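Long-range contacts in Non-fluorescent flavoprotein (Photobacterium phosphoreum, PDB 1FVP), which binds flavin mononucleotide carrying a covalently attached myristate, and may share the flavin-linked alkanal monooxygenase chemistry of the bacterial luciferase family: residues 90-95 with 124-129; 102-107 with 188-193. All blocks are in the same frame, centred on the assembly; numbering follows the deposited sequence.

Contact 1. Residues 90-95 with 124-129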
ATOM      1  N   LEU A  90      13.333   6.678  -8.150  1.00 24.71           N
ATOM      2  CA  LEU A  90      12.101   5.921  -7.890  1.00 24.16           C
ATOM      3  C   LEU A  90      11.298   5.599  -9.156  1.00 23.36           C
ATOM      4  O   LEU A  90      11.164   6.427 -10.079  1.00 23.85           O
ATOM      5  CB  LEU A  90      11.242   6.795  -6.942  1.00 24.18           C
ATOM      6  CG  LEU A  90      11.941   7.474  -5.779  1.00 24.28           C
ATOM      7  CD1 LEU A  90      11.226   8.766  -5.412  1.00 24.49           C
ATOM      8  CD2 LEU A  90      11.930   6.529  -4.580  1.00 24.04           C
ATOM      9  N   PRO A  91      10.728   4.415  -9.193  1.00 22.18           N
ATOM     10  CA  PRO A  91       9.893   3.983 -10.315  1.00 21.67           C
ATOM     11  C   PRO A  91       8.549   4.695 -10.141  1.00 21.40           C
ATOM     12  O   PRO A  91       8.185   5.079  -9.013  1.00 21.28           O
ATOM     13  CB  PRO A  91       9.783   2.478 -10.207  1.00 21.57           C
ATOM     14  CG  PRO A  91      10.617   2.089  -9.026  1.00 21.97           C
ATOM     15  CD  PRO A  91      10.778   3.352  -8.189  1.00 22.28           C
ATOM     16  N   LEU A  92       7.881   4.841 -11.263  1.00 21.10           N
ATOM     17  CA  LEU A  92       6.573   5.474 -11.364  1.00 20.92           C
ATOM     18  C   LEU A  92       5.441   4.433 -11.485  1.00 21.02           C
ATOM     19  O   LEU A  92       5.635   3.292 -11.945  1.00 21.15           O
ATOM     20  CB  LEU A  92       6.550   6.351 -12.613  1.00 19.78           C
ATOM     21  CG  LEU A  92       7.600   7.344 -12.987  1.00 18.59           C
ATOM     22  CD1 LEU A  92       7.292   7.857 -14.397  1.00 18.93           C
ATOM     23  CD2 LEU A  92       7.525   8.526 -12.035  1.00 18.55           C
ATOM     24  N   VAL A  93       4.271   4.911 -11.100  1.00 20.85           N
ATOM     25  CA  VAL A  93       3.044   4.064 -11.210  1.00 21.20           C
ATOM     26  C   VAL A  93       2.112   4.923 -12.079  1.00 20.82           C
ATOM     27  O   VAL A  93       1.590   5.953 -11.651  1.00 20.60           O
ATOM     28  CB  VAL A  93       2.583   3.558  -9.853  1.00 21.52           C
ATOM     29  CG1 VAL A  93       1.948   4.636  -8.972  1.00 21.45           C
ATOM     30  CG2 VAL A  93       1.691   2.332  -9.975  1.00 20.95           C
ATOM     31  N   PHE A  94       2.003   4.498 -13.324  1.00 20.60           N
ATOM     32  CA  PHE A  94       1.221   5.173 -14.369  1.00 19.99           C
ATOM     33  C   PHE A  94      -0.251   5.194 -14.064  1.00 20.13           C
ATOM     34  O   PHE A  94      -0.765   4.144 -13.670  1.00 20.29           O
ATOM     35  CB  PHE A  94       1.614   4.637 -15.758  1.00 18.35           C
ATOM     36  CG  PHE A  94       2.966   5.212 -16.138  1.00 17.40           C
ATOM     37  CD1 PHE A  94       3.050   6.568 -16.486  1.00 17.10           C
ATOM     38  CD2 PHE A  94       4.120   4.453 -16.091  1.00 16.75           C
ATOM     39  CE1 PHE A  94       4.249   7.152 -16.834  1.00 16.33           C
ATOM     40  CE2 PHE A  94       5.355   5.025 -16.421  1.00 16.04           C
ATOM     41  CZ  PHE A  94       5.409   6.366 -16.787  1.00 16.28           C
ATOM     42  N   LYS A  95      -0.871   6.362 -14.223  1.00 20.93           N
ATOM     43  CA  LYS A  95      -2.311   6.442 -13.940  1.00 22.65           C
ATOM     44  C   LYS A  95      -3.123   5.668 -14.983  1.00 24.63           C
ATOM     45  O   LYS A  95      -2.752   5.356 -16.116  1.00 25.39           O
ATOM     46  CB  LYS A  95      -2.893   7.813 -13.717  1.00 20.88           C
ATOM     47  CG  LYS A  95      -2.499   8.373 -12.342  1.00 20.25           C
ATOM     48  CD  LYS A  95      -3.569   9.296 -11.837  1.00 20.46           C
ATOM     49  CE  LYS A  95      -3.862  10.471 -12.730  1.00 20.76           C
ATOM     50  NZ  LYS A  95      -4.199  11.666 -11.894  1.00 22.08           N
ATOM     51  N   VAL A 124      15.113   0.553 -13.600  1.00 35.63           N
ATOM     52  CA  VAL A 124      13.884   1.004 -12.890  1.00 34.22           C
ATOM     53  C   VAL A 124      12.721   0.739 -13.846  1.00 33.41           C
ATOM     54  O   VAL A 124      12.736   1.265 -14.963  1.00 33.85           O
ATOM     55  CB  VAL A 124      14.041   2.388 -12.271  1.00 33.65           C
ATOM     56  CG1 VAL A 124      15.519   2.769 -12.157  1.00 33.55           C
ATOM     57  CG2 VAL A 124      13.247   3.518 -12.868  1.00 32.70           C
ATOM     58  N   ARG A 125      11.810  -0.095 -13.385  1.00 32.19           N
ATOM     59  CA  ARG A 125      10.605  -0.563 -14.044  1.00 30.36           C
ATOM     60  C   ARG A 125       9.338   0.101 -13.497  1.00 29.29           C
ATOM     61  O   ARG A 125       8.993  -0.050 -12.318  1.00 28.72           O
ATOM     62  CB  ARG A 125      10.424  -2.054 -13.824  1.00 30.56           C
ATOM     63  CG  ARG A 125      11.587  -2.984 -14.104  1.00 31.36           C
ATOM     64  CD  ARG A 125      11.011  -4.350 -14.451  1.00 31.95           C
ATOM     65  NE  ARG A 125       9.992  -4.135 -15.474  1.00 32.29           N
ATOM     66  CZ  ARG A 125       9.432  -5.052 -16.233  1.00 32.78           C
ATOM     67  NH1 ARG A 125       9.757  -6.329 -16.092  1.00 33.69           N
ATOM     68  NH2 ARG A 125       8.564  -4.686 -17.176  1.00 33.59           N
ATOM     69  N   HIS A 126       8.656   0.786 -14.381  1.00 28.54           N
ATOM     70  CA  HIS A 126       7.410   1.501 -14.021  1.00 28.30           C
ATOM     71  C   HIS A 126       6.288   0.523 -13.755  1.00 27.04           C
ATOM     72  O   HIS A 126       6.516  -0.682 -13.979  1.00 27.73           O
ATOM     73  CB  HIS A 126       7.036   2.499 -15.147  1.00 29.88           C
ATOM     74  CG  HIS A 126       8.238   3.368 -15.411  1.00 31.83           C
ATOM     75  ND1 HIS A 126       8.932   3.992 -14.398  1.00 31.98           N
ATOM     76  CD2 HIS A 126       8.868   3.689 -16.567  1.00 32.59           C
ATOM     77  CE1 HIS A 126       9.932   4.668 -14.941  1.00 32.53           C
ATOM     78  NE2 HIS A 126       9.920   4.512 -16.249  1.00 32.88           N
ATOM     79  N   GLN A 127       5.146   0.983 -13.286  1.00 25.08           N
ATOM     80  CA  GLN A 127       3.997   0.085 -13.020  1.00 23.14           C
ATOM     81  C   GLN A 127       2.804   0.728 -13.757  1.00 22.31           C
ATOM     82  O   GLN A 127       2.526   1.916 -13.527  1.00 21.82           O
ATOM     83  CB  GLN A 127       3.623  -0.148 -11.579  1.00 22.09           C
ATOM     84  CG  GLN A 127       4.479  -1.075 -10.775  1.00 20.24           C
ATOM     85  CD  GLN A 127       4.026  -2.499 -10.753  1.00 19.72           C
ATOM     86  OE1 GLN A 127       4.648  -3.320 -10.106  1.00 19.04           O
ATOM     87  NE2 GLN A 127       2.947  -2.854 -11.431  1.00 19.92           N
ATOM     88  N   LEU A 128       2.207  -0.116 -14.572  1.00 21.11           N
ATOM     89  CA  LEU A 128       1.063   0.297 -15.416  1.00 20.05           C
ATOM     90  C   LEU A 128      -0.255  -0.172 -14.820  1.00 18.78           C
ATOM     91  O   LEU A 128      -0.365  -1.380 -14.542  1.00 18.01           O
ATOM     92  CB  LEU A 128       1.428  -0.229 -16.805  1.00 20.35           C
ATOM     93  CG  LEU A 128       0.702   0.272 -18.029  1.00 20.39           C
ATOM     94  CD1 LEU A 128       0.709   1.789 -18.118  1.00 19.67           C
ATOM     95  CD2 LEU A 128       1.356  -0.356 -19.266  1.00 19.58           C
ATOM     96  N   MET A 129      -1.160   0.783 -14.635  1.00 17.46           N
ATOM     97  CA  MET A 129      -2.473   0.543 -14.061  1.00 17.11           C
ATOM     98  C   MET A 129      -3.606   0.628 -15.113  1.00 16.99           C
ATOM     99  O   MET A 129      -4.011   1.744 -15.500  1.00 17.20           O
ATOM    100  CB  MET A 129      -2.872   1.471 -12.931  1.00 16.71           C
ATOM    101  CG  MET A 129      -1.846   1.807 -11.924  1.00 17.45           C
ATOM    102  SD  MET A 129      -2.672   2.558 -10.463  1.00 17.69           S
ATOM    103  CE  MET A 129      -3.560   3.894 -11.262  1.00 18.21           C
TER
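The ring of F94 turns an edge toward the face of the H126 imidazole, in an offset edge-to-face pair with planes at 88° and centroids 5.4 Å apart. With CG beside its own backbone N and anti to the carbonyl carbon (chi1 -75°), F94 runs its ring back along the strand, and its CE2 comes to 3.3 Å from H126 CB. L92 lies alongside H126, pointing the same way, with CD1 over the rim of one imidazole face; a weak bond from L92 N to H126 ND1 (3.4 Å) adds to this. Next to them, L128 CD1 packs 3.8 Å from F94 CB.

V93 and Q127 point to the other side of the sheet. V93 holds CG1 between its N and carbonyl carbon (chi1 73°), which leaves CG2 to meet Q127 CB at 3.5 Å; the bent Q127 chain then carries its amide away. Two backbone bonds join the parallel strands, Q127 N to L92 O (2.7 Å) and F94 N to Q127 O (2.6 Å). Inside this parallel pair of a beta-alpha-beta crossover, polar backbone groups of two buried strands thus satisfy each other, and ND1 as weak acceptor would fit the proton sitting on NE2.

Contact 2. Residues 102-107 with 188-193. With FMA (6-(3-tetradecanoic acid) flavine mononucleotide), chain D.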
ATOM      1  N   GLU A 102      -0.801  11.155 -23.427  1.00 32.78           N
ATOM      2  CA  GLU A 102      -0.338  12.006 -22.344  1.00 32.98           C
ATOM      3  C   GLU A 102       0.417  11.227 -21.280  1.00 32.31           C
ATOM      4  O   GLU A 102       1.439  11.712 -20.749  1.00 33.61           O
ATOM      5  CB  GLU A 102      -1.472  12.740 -21.642  1.00 34.75           C
ATOM      6  CG  GLU A 102      -1.110  13.506 -20.365  1.00 37.98           C
ATOM      7  CD  GLU A 102      -2.305  14.181 -19.751  1.00 40.57           C
ATOM      8  OE1 GLU A 102      -3.442  13.758 -19.943  1.00 42.20           O
ATOM      9  OE2 GLU A 102      -2.054  15.184 -19.048  1.00 41.87           O
ATOM     10  N   ARG A 103      -0.009  10.036 -20.944  1.00 30.90           N
ATOM     11  CA  ARG A 103       0.727   9.283 -19.910  1.00 29.45           C
ATOM     12  C   ARG A 103       2.066   8.865 -20.490  1.00 29.23           C
ATOM     13  O   ARG A 103       2.927   8.431 -19.695  1.00 30.24           O
ATOM     14  CB  ARG A 103      -0.057   8.129 -19.318  1.00 28.11           C
ATOM     15  CG  ARG A 103       0.226   6.748 -19.832  1.00 26.47           C
ATOM     16  CD  ARG A 103      -0.462   5.717 -19.022  1.00 26.19           C
ATOM     17  NE  ARG A 103      -1.902   5.912 -18.955  1.00 25.07           N
ATOM     18  CZ  ARG A 103      -2.725   4.867 -19.167  1.00 25.13           C
ATOM     19  NH1 ARG A 103      -2.315   3.645 -19.477  1.00 24.05           N
ATOM     20  NH2 ARG A 103      -4.046   5.082 -19.033  1.00 25.17           N
ATOM     21  N   LEU A 104       2.235   8.980 -21.792  1.00 28.72           N
ATOM     22  CA  LEU A 104       3.511   8.597 -22.441  1.00 28.06           C
ATOM     23  C   LEU A 104       4.473   9.777 -22.393  1.00 28.28           C
ATOM     24  O   LEU A 104       5.693   9.572 -22.302  1.00 28.44           O
ATOM     25  CB  LEU A 104       3.271   7.995 -23.802  1.00 27.14           C
ATOM     26  CG  LEU A 104       3.574   6.514 -23.943  1.00 26.46           C
ATOM     27  CD1 LEU A 104       3.030   5.966 -25.265  1.00 26.67           C
ATOM     28  CD2 LEU A 104       5.082   6.385 -23.879  1.00 25.58           C
ATOM     29  N   LYS A 105       3.887  10.953 -22.420  1.00 28.27           N
ATOM     30  CA  LYS A 105       4.628  12.202 -22.303  1.00 29.18           C
ATOM     31  C   LYS A 105       5.310  12.270 -20.927  1.00 29.80           C
ATOM     32  O   LYS A 105       6.297  13.028 -20.775  1.00 31.16           O
ATOM     33  CB  LYS A 105       3.711  13.418 -22.386  1.00 28.93           C
ATOM     34  CG  LYS A 105       2.908  13.479 -23.680  1.00 29.50           C
ATOM     35  CD  LYS A 105       1.776  14.491 -23.577  1.00 29.64           C
ATOM     36  CE  LYS A 105       2.190  15.892 -23.978  1.00 29.70           C
ATOM     37  NZ  LYS A 105       1.046  16.559 -24.672  1.00 30.08           N
ATOM     38  N   LEU A 106       4.825  11.527 -19.944  1.00 29.38           N
ATOM     39  CA  LEU A 106       5.399  11.540 -18.591  1.00 28.83           C
ATOM     40  C   LEU A 106       6.530  10.557 -18.403  1.00 29.04           C
ATOM     41  O   LEU A 106       7.408  10.932 -17.579  1.00 30.19           O
ATOM     42  CB  LEU A 106       4.292  11.480 -17.540  1.00 27.23           C
ATOM     43  CG  LEU A 106       3.226  12.552 -17.726  1.00 26.37           C
ATOM     44  CD1 LEU A 106       1.853  11.926 -17.638  1.00 26.88           C
ATOM     45  CD2 LEU A 106       3.375  13.581 -16.624  1.00 26.95           C
ATOM     46  N   LEU A 107       6.597   9.416 -19.066  1.00 28.63           N
ATOM     47  CA  LEU A 107       7.777   8.546 -18.836  1.00 28.16           C
ATOM     48  C   LEU A 107       8.902   9.234 -19.639  1.00 28.48           C
ATOM     49  O   LEU A 107      10.068   8.811 -19.613  1.00 29.08           O
ATOM     50  CB  LEU A 107       7.592   7.095 -19.223  1.00 26.90           C
ATOM     51  CG  LEU A 107       8.266   6.625 -20.504  1.00 26.06           C
ATOM     52  CD1 LEU A 107       8.640   5.153 -20.462  1.00 26.79           C
ATOM     53  CD2 LEU A 107       7.342   6.895 -21.672  1.00 25.25           C
ATOM     54  N   ALA A 188       2.956  -2.464 -23.926  1.00 29.54           N
ATOM     55  CA  ALA A 188       4.175  -2.592 -23.100  1.00 28.58           C
ATOM     56  C   ALA A 188       5.223  -1.792 -23.899  1.00 28.31           C
ATOM     57  O   ALA A 188       5.856  -0.879 -23.371  1.00 28.19           O
ATOM     58  CB  ALA A 188       4.596  -4.017 -22.870  1.00 28.34           C
ATOM     59  N   GLY A 189       5.255  -2.146 -25.170  1.00 27.91           N
ATOM     60  CA  GLY A 189       6.098  -1.609 -26.214  1.00 27.22           C
ATOM     61  C   GLY A 189       6.210  -0.097 -26.243  1.00 27.08           C
ATOM     62  O   GLY A 189       7.347   0.439 -26.203  1.00 27.54           O
ATOM     63  N   LYS A 190       5.076   0.590 -26.299  1.00 26.26           N
ATOM     64  CA  LYS A 190       5.060   2.050 -26.351  1.00 25.61           C
ATOM     65  C   LYS A 190       5.705   2.651 -25.100  1.00 25.19           C
ATOM     66  O   LYS A 190       5.866   3.869 -25.033  1.00 24.60           O
ATOM     67  CB  LYS A 190       3.683   2.657 -26.500  1.00 26.61           C
ATOM     68  CG  LYS A 190       2.554   1.939 -27.179  1.00 26.62           C
ATOM     69  CD  LYS A 190       2.605   1.967 -28.693  1.00 26.89           C
ATOM     70  CE  LYS A 190       3.204   0.660 -29.202  1.00 27.77           C
ATOM     71  NZ  LYS A 190       3.529   0.771 -30.655  1.00 28.75           N
ATOM     72  N   PHE A 191       6.000   1.831 -24.131  1.00 25.30           N
ATOM     73  CA  PHE A 191       6.613   2.115 -22.836  1.00 24.82           C
ATOM     74  C   PHE A 191       7.996   1.445 -22.823  1.00 25.85           C
ATOM     75  O   PHE A 191       8.461   0.886 -21.806  1.00 26.33           O
ATOM     76  CB  PHE A 191       5.768   1.626 -21.645  1.00 22.33           C
ATOM     77  CG  PHE A 191       4.673   2.573 -21.262  1.00 20.80           C
ATOM     78  CD1 PHE A 191       4.956   3.698 -20.508  1.00 20.54           C
ATOM     79  CD2 PHE A 191       3.367   2.371 -21.680  1.00 20.30           C
ATOM     80  CE1 PHE A 191       3.982   4.619 -20.158  1.00 19.96           C
ATOM     81  CE2 PHE A 191       2.365   3.275 -21.344  1.00 20.11           C
ATOM     82  CZ  PHE A 191       2.683   4.406 -20.574  1.00 19.85           C
ATOM     83  N   ASP A 192       8.627   1.469 -23.982  1.00 26.42           N
ATOM     84  CA  ASP A 192       9.949   0.863 -24.175  1.00 27.33           C
ATOM     85  C   ASP A 192       9.976  -0.502 -23.468  1.00 26.96           C
ATOM     86  O   ASP A 192      11.083  -0.977 -23.127  1.00 27.47           O
ATOM     87  CB  ASP A 192      11.114   1.723 -23.708  1.00 29.15           C
ATOM     88  CG  ASP A 192      11.033   3.207 -23.958  1.00 30.84           C
ATOM     89  OD1 ASP A 192      11.215   3.708 -25.085  1.00 31.12           O
ATOM     90  OD2 ASP A 192      10.784   3.890 -22.929  1.00 32.23           O
ATOM     91  N   ASN A 193       8.822  -1.095 -23.281  1.00 26.14           N
ATOM     92  CA  ASN A 193       8.769  -2.407 -22.612  1.00 25.90           C
ATOM     93  C   ASN A 193       9.347  -2.346 -21.199  1.00 25.36           C
ATOM     94  O   ASN A 193       9.988  -3.331 -20.784  1.00 25.01           O
ATOM     95  CB  ASN A 193       9.492  -3.416 -23.506  1.00 26.66           C
ATOM     96  CG  ASN A 193       8.552  -4.332 -24.256  1.00 27.66           C
ATOM     97  OD1 ASN A 193       8.929  -5.499 -24.455  1.00 28.29           O
ATOM     98  ND2 ASN A 193       7.368  -3.882 -24.653  1.00 27.39           N
TER
HETATM   99  N1  FMA D 233       8.243  -9.739 -23.814  1.00 60.48           N
HETATM  100  C2  FMA D 233       8.910  -9.885 -22.669  1.00 60.72           C
HETATM  101  O2  FMA D 233       9.995  -9.529 -22.401  1.00 61.31           O
HETATM  102  N3  FMA D 233       8.263 -10.565 -21.556  1.00 60.32           N
HETATM  103  C4  FMA D 233       7.010 -11.048 -21.671  1.00 60.08           C
HETATM  104  O4  FMA D 233       6.516 -11.613 -20.719  1.00 60.17           O
HETATM  105  C4A FMA D 233       6.315 -10.885 -22.910  1.00 59.98           C
HETATM  106  N5  FMA D 233       5.099 -11.316 -23.129  1.00 59.61           N
HETATM  107  C5A FMA D 233       4.398 -11.197 -24.267  1.00 59.09           C
HETATM  108  C6  FMA D 233       3.103 -11.688 -24.407  1.00 58.14           C
HETATM  109  C7  FMA D 233       2.469 -11.515 -25.613  1.00 58.58           C
HETATM  110  C7M FMA D 233       1.009 -12.015 -25.891  1.00 58.82           C
HETATM  111  C8  FMA D 233       3.115 -10.850 -26.720  1.00 58.87           C
HETATM  112  C8M FMA D 233       2.466 -10.642 -28.050  1.00 58.53           C
HETATM  113  C9  FMA D 233       4.399 -10.380 -26.546  1.00 59.24           C
HETATM  114  C9A FMA D 233       5.079 -10.511 -25.371  1.00 59.43           C
HETATM  115  N10 FMA D 233       6.368 -10.053 -25.131  1.00 59.88           N
HETATM  116  C10 FMA D 233       7.052 -10.186 -23.996  1.00 60.07           C
HETATM  117  C1B FMA D 233       7.121  -9.326 -26.247  1.00 60.34           C
HETATM  118  C2B FMA D 233       8.202  -8.276 -25.741  1.00 61.21           C
HETATM  119  O2B FMA D 233       7.837  -7.126 -26.482  1.00 61.05           O
HETATM  120  C3B FMA D 233       9.588  -8.794 -26.053  1.00 62.19           C
HETATM  121  O3' FMA D 233       9.589 -10.176 -26.217  1.00 62.26           O
HETATM  122  C4B FMA D 233      10.677  -8.420 -25.042  1.00 63.13           C
HETATM  123  O4' FMA D 233      10.773  -6.958 -24.894  1.00 62.91           O
HETATM  124  C5B FMA D 233      12.063  -8.941 -25.514  1.00 64.30           C
HETATM  125  O5' FMA D 233      12.974  -7.693 -25.620  1.00 65.69           O
HETATM  126  P   FMA D 233      13.884  -7.245 -26.832  1.00 66.69           P
HETATM  127  O1P FMA D 233      14.954  -8.392 -26.807  1.00 66.42           O
HETATM  128  O2P FMA D 233      13.069  -7.269 -28.031  1.00 66.35           O
HETATM  129  O3P FMA D 233      14.293  -5.947 -26.599  1.00 66.81           O
HETATM  130  C1' FMA D 233       2.216 -14.736 -22.571  0.92 56.81           C
HETATM  131  O1' FMA D 233       1.283 -14.797 -23.459  0.84 56.91           O
HETATM  132  O2' FMA D 233       2.577 -15.777 -22.011  0.69 56.83           O
HETATM  133  C2' FMA D 233       3.186 -13.632 -22.832  0.94 56.80           C
HETATM  134  C3' FMA D 233       2.481 -12.330 -23.238  0.98 56.83           C
HETATM  135  C4' FMA D 233       2.329 -11.480 -22.013  1.00 55.71           C
HETATM  136  C5' FMA D 233       1.048 -11.524 -21.216  1.00 54.27           C
HETATM  137  C6' FMA D 233       0.542 -10.159 -20.819  1.00 52.90           C
HETATM  138  C7' FMA D 233      -0.295 -10.190 -19.547  1.00 51.63           C
HETATM  139  C8' FMA D 233      -1.694  -9.758 -19.670  1.00 50.39           C
HETATM  140  C9' FMA D 233      -2.063  -8.306 -19.416  1.00 49.40           C
HETATM  141  C11 FMA D 233      -3.422  -7.936 -19.925  1.00 48.72           C
HETATM  142  C12 FMA D 233      -4.586  -8.853 -19.844  1.00 48.26           C
HETATM  143  C13 FMA D 233      -5.939  -8.379 -20.256  1.00 47.59           C
HETATM  144  C14 FMA D 233      -7.078  -9.335 -20.094  1.00 47.07           C
HETATM  145  C15 FMA D 233      -6.791 -10.745 -20.526  1.00 46.97           C
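R103 opens the contact by laying its aliphatic part against the rim of the F191 ring. Its CG sits in the ring plane, 3.5 Å from F191 CZ, and CD follows at 3.7 Å from the same CZ. The two side chains cross at roughly a right angle. Only CG and CD touch the ring; the guanidinium lies beyond them, away from the phenyl, the two planes 23° apart.

One residue on, L104 comes over a face of the same ring. Its CG lies 4.3 Å from the F191 centroid and 18° off the ring normal, a CH-pi contact offset toward the rim. The CD1 branch goes further and touches K190 CB at 3.6 Å, while the rest of the lysine bends away from the leucine.

A helical turn after L104, L107 points toward the other segment. Its CD1 lies near the plane of the F191 ring at another part of the edge, 4.0 Å from CD1 of the phenylalanine, and also touches D192 OD2 at 3.5 Å. F191 is thus gripped by one helix at its edge and over a face; F94 and L128, from the neighbouring strands, pack against it as well.

The chain turns sharply after F191. D192, with positive phi, fits the C-prime place of a Schellman motif ending helix 178-190, although the backbone positions here are less certain. N193 then takes a hydrogen bond from ribityl O2B of the flavin to its OD1 (2.8 Å), and the backbone O of N2 is another partner of this ligand. What results is a helix end that fits a Schellman motif, with the buried F191 ring packed against helix 100-116, leading into strand 195-199 and contributing N193 to a flavin pocket.

In the fold
From the N terminus, 90-95 comes first, followed by 102-107, 124-129 and 188-193, so the two contacts cross along the chain. Contact 1 closes the beta-alpha-beta unit of strand 92-94, helix 100-116 and strand 126-134, a loop of 28 residues. Contact 2 starts on the helix inside that loop and reaches over 80 residues to the end of helix 178-190, just before strand 195-199, which itself pairs with 126-134. Their centres lie about 10 Å apart, and they touch directly: F94 packs on R103 and L107, and L128 on R103. Contact 1 pairs the crossover's strands, contact 2 ties its helix to the later unit of helix 178-190 and strand 195-199, and F94 and L128 join both.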